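Local coordinates for NTF2 domain-containing protein (Chaetomium thermophilum, PDB 4X2H) that is of unknown function but adopts an NTF2-like fold and pairs with a different protein, consistent with a role in nuclear transport, at residues B[81-95]-B[123-137]. Residues are numbered along the deposited sequence; the frame is centred on the assembly and turned at random.
Sequences GRKPVRYDVDCFDVH and MALTVSGSVYFGASP
Arg86 and Tyr132 sit opposite one another on neighbouring antiparallel strands, 85-95 and 123-132, side chains on the same face; the former strand is at the edge of this chain's NTF2-like sheet. Paired backbone bonds run from Arg86–Tyr132 to His95–Ala124, interrupted by a classic beta bulge. There Ser128 O accepts from both Asp90 N (2.9 Å) and Cys91 N (3.1 Å), and Gly129 suits its site because a CB would clash with Asp88 O.

The polar groups meet on the face carrying Arg86, Asp88 and Tyr132. The Arg86 guanidinium lies flat on the Tyr132 ring, planes 19° apart and centres separated by 4.6 Å. With CG anti to the backbone N (chi1 -170°) and a bend at chi3, its NE and NH2 engage Asp88 side-on: NE binds OD1 at 2.9 Å, and NH2 binds OD2 at 2.8 Å in a salt bridge. NH1 donates to Ser139 O and to a water. Where both chains turn a corner, at Pro84 and at Phe133-Gly134, Arg82 NH1 donates a hydrogen bond to Gly134 O, 2.8 Å away and within the guanidinium plane.

Apolar side chains fill the other face, beside helices 3-20 and 56-66. Val131 CG1 sits over the Tyr87 ring, 3.9 Å from its centroid, as a CH-pi contact, while the Tyr87 hydroxyl bonds Tyr180 and Gln66. Val85 packs alongside Val131 and Phe133; farther along, Val94 CG2 meets Met123 CB at 3.6 Å.

Asp93 and His95, on the polar face, hydrogen-bond the partner protein, and Cys91 has been seen in an interchain disulfide in a structure of this protein. The strand pair is thus two-sided: branched and aromatic groups build the domain core, whereas bidentate ion pairing and stacking fix the arginine's rotation on the polar side.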
loop_
_atom_site.group_PDB
_atom_site.type_symbol
_atom_site.label_atom_id
_atom_site.label_comp_id
_atom_site.label_asym_id
_atom_site.label_seq_id
_atom_site.Cartn_x
_atom_site.Cartn_y
_atom_site.Cartn_z
ATOM N N GLY B 81 21.706 -25.487 9.376
ATOM C CA GLY B 81 22.156 -24.108 9.317
ATOM C C GLY B 81 21.309 -23.215 8.426
ATOM O O GLY B 81 21.678 -22.067 8.175
ATOM N N ARG B 82 20.186 -23.741 7.939
ATOM C CA ARG B 82 19.289 -22.968 7.085
ATOM C C ARG B 82 18.034 -22.562 7.839
ATOM O O ARG B 82 17.462 -23.345 8.596
ATOM C CB ARG B 82 18.897 -23.757 5.836
ATOM C CG ARG B 82 20.073 -24.214 4.996
ATOM C CD ARG B 82 20.986 -23.058 4.619
ATOM N NE ARG B 82 22.052 -23.501 3.723
ATOM C CZ ARG B 82 21.985 -23.474 2.397
ATOM N NH1 ARG B 82 20.902 -23.016 1.779
ATOM N NH2 ARG B 82 23.011 -23.911 1.678
ATOM N N LYS B 83 17.625 -21.319 7.624
ATOM C CA LYS B 83 16.370 -20.804 8.158
ATOM C C LYS B 83 15.277 -21.067 7.127
ATOM O O LYS B 83 15.442 -20.701 5.963
ATOM C CB LYS B 83 16.498 -19.316 8.458
ATOM C CG LYS B 83 15.288 -18.691 9.136
ATOM C CD LYS B 83 15.618 -17.279 9.596
ATOM C CE LYS B 83 14.379 -16.523 10.052
ATOM N NZ LYS B 83 13.577 -17.288 11.038
ATOM N N PRO B 84 14.166 -21.711 7.539
ATOM C CA PRO B 84 13.114 -22.040 6.570
ATOM C C PRO B 84 12.592 -20.844 5.774
ATOM O O PRO B 84 12.557 -20.918 4.547
ATOM C CB PRO B 84 12.015 -22.631 7.452
ATOM C CG PRO B 84 12.755 -23.271 8.563
ATOM C CD PRO B 84 13.902 -22.337 8.848
ATOM N N VAL B 85 12.198 -19.772 6.455
ATOM C CA VAL B 85 11.628 -18.597 5.788
ATOM C C VAL B 85 12.137 -17.316 6.428
ATOM O O VAL B 85 12.156 -17.201 7.647
ATOM C CB VAL B 85 10.082 -18.592 5.847
ATOM C CG1 VAL B 85 9.519 -17.395 5.090
ATOM C CG2 VAL B 85 9.510 -19.888 5.289
ATOM N N ARG B 86 12.532 -16.350 5.605
ATOM C CA ARG B 86 12.975 -15.054 6.112
ATOM C C ARG B 86 12.462 -13.931 5.226
ATOM O O ARG B 86 12.664 -13.951 4.014
ATOM C CB ARG B 86 14.503 -14.988 6.197
ATOM C CG ARG B 86 15.012 -13.753 6.943
ATOM C CD ARG B 86 16.530 -13.651 6.929
ATOM N NE ARG B 86 17.058 -12.939 5.759
ATOM C CZ ARG B 86 17.897 -13.455 4.860
ATOM N NH1 ARG B 86 18.317 -14.711 4.949
ATOM N NH2 ARG B 86 18.319 -12.706 3.849
ATOM N N TYR B 87 11.789 -12.960 5.847
ATOM C CA TYR B 87 11.350 -11.757 5.155
ATOM C C TYR B 87 12.336 -10.617 5.359
ATOM O O TYR B 87 12.683 -10.282 6.491
ATOM C CB TYR B 87 9.960 -11.333 5.644
ATOM C CG TYR B 87 8.855 -12.256 5.191
ATOM C CD1 TYR B 87 8.595 -13.445 5.860
ATOM C CD2 TYR B 87 8.071 -11.941 4.092
ATOM C CE1 TYR B 87 7.584 -14.291 5.439
ATOM C CE2 TYR B 87 7.064 -12.778 3.669
ATOM C CZ TYR B 87 6.825 -13.953 4.344
ATOM O OH TYR B 87 5.823 -14.794 3.926
ATOM N N ASP B 88 12.771 -10.020 4.254
ATOM C CA ASP B 88 13.652 -8.857 4.271
ATOM C C ASP B 88 12.918 -7.676 3.672
ATOM O O ASP B 88 12.551 -7.715 2.502
ATOM C CB ASP B 88 14.933 -9.117 3.470
ATOM C CG ASP B 88 15.921 -10.010 4.196
ATOM O OD1 ASP B 88 15.589 -10.531 5.281
ATOM O OD2 ASP B 88 17.038 -10.198 3.664
ATOM N N VAL B 89 12.696 -6.632 4.468
ATOM C CA VAL B 89 12.017 -5.441 3.980
ATOM C C VAL B 89 13.003 -4.532 3.257
ATOM O O VAL B 89 14.064 -4.205 3.792
ATOM C CB VAL B 89 11.347 -4.661 5.132
ATOM C CG1 VAL B 89 10.707 -3.384 4.616
ATOM C CG2 VAL B 89 10.316 -5.531 5.820
ATOM N N ASP B 90 12.639 -4.125 2.044
ATOM C CA ASP B 90 13.490 -3.272 1.219
ATOM C C ASP B 90 12.993 -1.833 1.197
ATOM O O ASP B 90 13.782 -0.898 1.080
ATOM C CB ASP B 90 13.558 -3.811 -0.212
ATOM C CG ASP B 90 14.441 -5.041 -0.334
ATOM O OD1 ASP B 90 15.471 -5.116 0.367
ATOM O OD2 ASP B 90 14.105 -5.933 -1.142
ATOM N N CYS B 91 11.682 -1.654 1.301
ATOM C CA CYS B 91 11.114 -0.313 1.330
ATOM C C CYS B 91 9.692 -0.322 1.851
ATOM O O CYS B 91 9.009 -1.344 1.818
ATOM C CB CYS B 91 11.144 0.317 -0.068
ATOM S SG CYS B 91 10.117 -0.524 -1.307
ATOM N N PHE B 92 9.259 0.824 2.357
ATOM C CA PHE B 92 7.852 1.024 2.654
ATOM C C PHE B 92 7.489 2.486 2.493
ATOM O O PHE B 92 8.358 3.362 2.477
ATOM C CB PHE B 92 7.502 0.532 4.063
ATOM C CG PHE B 92 8.224 1.258 5.162
ATOM C CD1 PHE B 92 9.477 0.837 5.583
ATOM C CD2 PHE B 92 7.644 2.351 5.787
ATOM C CE1 PHE B 92 10.139 1.495 6.599
ATOM C CE2 PHE B 92 8.304 3.016 6.806
ATOM C CZ PHE B 92 9.552 2.586 7.213
ATOM N N ASP B 93 6.193 2.737 2.362
ATOM C CA ASP B 93 5.673 4.077 2.150
ATOM C C ASP B 93 4.299 4.149 2.785
ATOM O O ASP B 93 3.537 3.183 2.730
ATOM C CB ASP B 93 5.602 4.404 0.658
ATOM C CG ASP B 93 5.063 5.794 0.387
ATOM O OD1 ASP B 93 5.869 6.748 0.351
ATOM O OD2 ASP B 93 3.836 5.931 0.198
ATOM N N VAL B 94 3.990 5.283 3.400
ATOM C CA VAL B 94 2.707 5.445 4.072
ATOM C C VAL B 94 2.052 6.769 3.709
ATOM O O VAL B 94 2.716 7.804 3.640
ATOM C CB VAL B 94 2.861 5.348 5.609
ATOM C CG1 VAL B 94 3.825 6.412 6.135
ATOM C CG2 VAL B 94 1.499 5.450 6.296
ATOM N N HIS B 95 0.745 6.698 3.464
ATOM C CA HIS B 95 -0.111 7.860 3.247
ATOM C C HIS B 95 -1.248 7.852 4.258
ATOM O O HIS B 95 -1.799 6.798 4.571
ATOM C CB HIS B 95 -0.726 7.867 1.844
ATOM C CG HIS B 95 0.266 8.004 0.733
ATOM N ND1 HIS B 95 -0.108 7.973 -0.593
ATOM C CD2 HIS B 95 1.607 8.185 0.743
ATOM C CE1 HIS B 95 0.962 8.120 -1.353
ATOM N NE2 HIS B 95 2.016 8.247 -0.568
ATOM N N MET B 123 -4.218 5.044 7.905
ATOM C CA MET B 123 -3.078 5.026 6.996
ATOM C C MET B 123 -3.136 3.897 5.983
ATOM O O MET B 123 -3.562 2.787 6.293
ATOM C CB MET B 123 -1.777 4.918 7.790
ATOM C CG MET B 123 -1.425 6.188 8.545
ATOM S SD MET B 123 -0.138 5.949 9.780
ATOM C CE MET B 123 -1.006 4.949 10.990
ATOM N N ALA B 124 -2.696 4.214 4.770
ATOM C CA ALA B 124 -2.441 3.222 3.728
ATOM C C ALA B 124 -0.944 2.972 3.659
ATOM O O ALA B 124 -0.180 3.858 3.284
ATOM C CB ALA B 124 -2.969 3.700 2.388
ATOM N N LEU B 125 -0.533 1.765 4.039
ATOM C CA LEU B 125 0.876 1.394 4.098
ATOM C C LEU B 125 1.194 0.361 3.032
ATOM O O LEU B 125 0.478 -0.625 2.903
ATOM C CB LEU B 125 1.214 0.839 5.486
ATOM C CG LEU B 125 2.588 0.189 5.677
ATOM C CD1 LEU B 125 3.693 1.224 5.570
ATOM C CD2 LEU B 125 2.644 -0.536 7.014
ATOM N N THR B 126 2.257 0.591 2.268
ATOM C CA THR B 126 2.748 -0.410 1.325
ATOM C C THR B 126 4.173 -0.800 1.704
ATOM O O THR B 126 4.982 0.051 2.077
ATOM C CB THR B 126 2.697 0.093 -0.136
ATOM O OG1 THR B 126 3.171 -0.934 -1.012
ATOM C CG2 THR B 126 3.537 1.347 -0.323
ATOM N N VAL B 127 4.457 -2.097 1.626
ATOM C CA VAL B 127 5.753 -2.641 2.014
ATOM C C VAL B 127 6.199 -3.616 0.952
ATOM O O VAL B 127 5.405 -4.431 0.487
ATOM C CB VAL B 127 5.706 -3.371 3.370
ATOM C CG1 VAL B 127 7.102 -3.827 3.775
ATOM C CG2 VAL B 127 5.088 -2.482 4.448
ATOM N N SER B 128 7.468 -3.543 0.576
ATOM C CA SER B 128 8.005 -4.461 -0.414
ATOM C C SER B 128 9.366 -4.975 0.020
ATOM O O SER B 128 10.092 -4.315 0.764
ATOM C CB SER B 128 8.099 -3.782 -1.782
ATOM O OG SER B 128 6.803 -3.473 -2.274
ATOM N N GLY B 129 9.697 -6.174 -0.439
ATOM C CA GLY B 129 10.958 -6.786 -0.082
ATOM C C GLY B 129 11.063 -8.173 -0.671
ATOM O O GLY B 129 10.383 -8.486 -1.650
ATOM N N SER B 130 11.907 -9.002 -0.066
ATOM C CA SER B 130 12.114 -10.361 -0.535
ATOM C C SER B 130 11.760 -11.373 0.543
ATOM O O SER B 130 11.858 -11.089 1.742
ATOM C CB SER B 130 13.564 -10.562 -0.977
ATOM O OG SER B 130 13.913 -9.674 -2.028
ATOM N N VAL B 131 11.337 -12.548 0.095
ATOM C CA VAL B 131 11.145 -13.702 0.963
ATOM C C VAL B 131 12.182 -14.741 0.583
ATOM O O VAL B 131 12.222 -15.180 -0.565
ATOM C CB VAL B 131 9.752 -14.335 0.819
ATOM C CG1 VAL B 131 9.467 -15.245 2.010
ATOM C CG2 VAL B 131 8.678 -13.280 0.667
ATOM N N TYR B 132 13.013 -15.138 1.539
ATOM C CA TYR B 132 14.031 -16.154 1.288
ATOM C C TYR B 132 13.646 -17.482 1.912
ATOM O O TYR B 132 13.403 -17.564 3.113
ATOM C CB TYR B 132 15.386 -15.703 1.830
ATOM C CG TYR B 132 15.930 -14.488 1.124
ATOM C CD1 TYR B 132 16.707 -14.617 -0.016
ATOM C CD2 TYR B 132 15.660 -13.213 1.592
ATOM C CE1 TYR B 132 17.201 -13.508 -0.674
ATOM C CE2 TYR B 132 16.152 -12.098 0.943
ATOM C CZ TYR B 132 16.922 -12.252 -0.189
ATOM O OH TYR B 132 17.414 -11.143 -0.836
ATOM N N PHE B 133 13.591 -18.516 1.081
ATOM C CA PHE B 133 13.320 -19.869 1.548
ATOM C C PHE B 133 14.596 -20.695 1.587
ATOM O O PHE B 133 15.277 -20.839 0.573
ATOM C CB PHE B 133 12.289 -20.540 0.648
ATOM C CG PHE B 133 10.952 -19.872 0.676
ATOM C CD1 PHE B 133 10.706 -18.751 -0.098
ATOM C CD2 PHE B 133 9.945 -20.352 1.493
ATOM C CE1 PHE B 133 9.461 -18.126 -0.065
ATOM C CE2 PHE B 133 8.708 -19.734 1.526
ATOM C CZ PHE B 133 8.474 -18.619 0.748
ATOM N N GLY B 134 14.923 -21.222 2.762
ATOM C CA GLY B 134 16.043 -22.141 2.905
ATOM C C GLY B 134 17.415 -21.491 2.857
ATOM O O GLY B 134 18.413 -22.161 2.582
ATOM N N ALA B 135 17.471 -20.192 3.124
ATOM C CA ALA B 135 18.733 -19.466 3.147
ATOM C C ALA B 135 19.373 -19.513 4.529
ATOM O O ALA B 135 18.685 -19.679 5.540
ATOM C CB ALA B 135 18.519 -18.020 2.724
ATOM N N SER B 136 20.692 -19.367 4.569
ATOM C CA SER B 136 21.385 -19.159 5.831
ATOM C C SER B 136 20.838 -17.866 6.439
ATOM O O SER B 136 20.447 -16.962 5.699
ATOM C CB SER B 136 22.897 -19.082 5.628
ATOM O OG SER B 136 23.379 -20.252 4.990
ATOM N N PRO B 137 20.797 -17.773 7.779
ATOM C CA PRO B 137 20.061 -16.689 8.450
ATOM C C PRO B 137 20.417 -15.262 8.012
ATOM O O PRO B 137 19.573 -14.376 8.155
ATOM C CB PRO B 137 20.427 -16.885 9.925
ATOM C CG PRO B 137 20.761 -18.316 10.049
ATOM C CD PRO B 137 21.390 -18.713 8.750
HETATM O O HOH W 1 24.527 -22.362 6.529
HETATM O O HOH W 2 15.505 -18.479 4.567
HETATM O O HOH W 3 17.341 -16.946 6.155
HETATM O O HOH W 4 17.313 -8.911 0.860
HETATM O O HOH W 5 15.593 -7.847 -1.059
#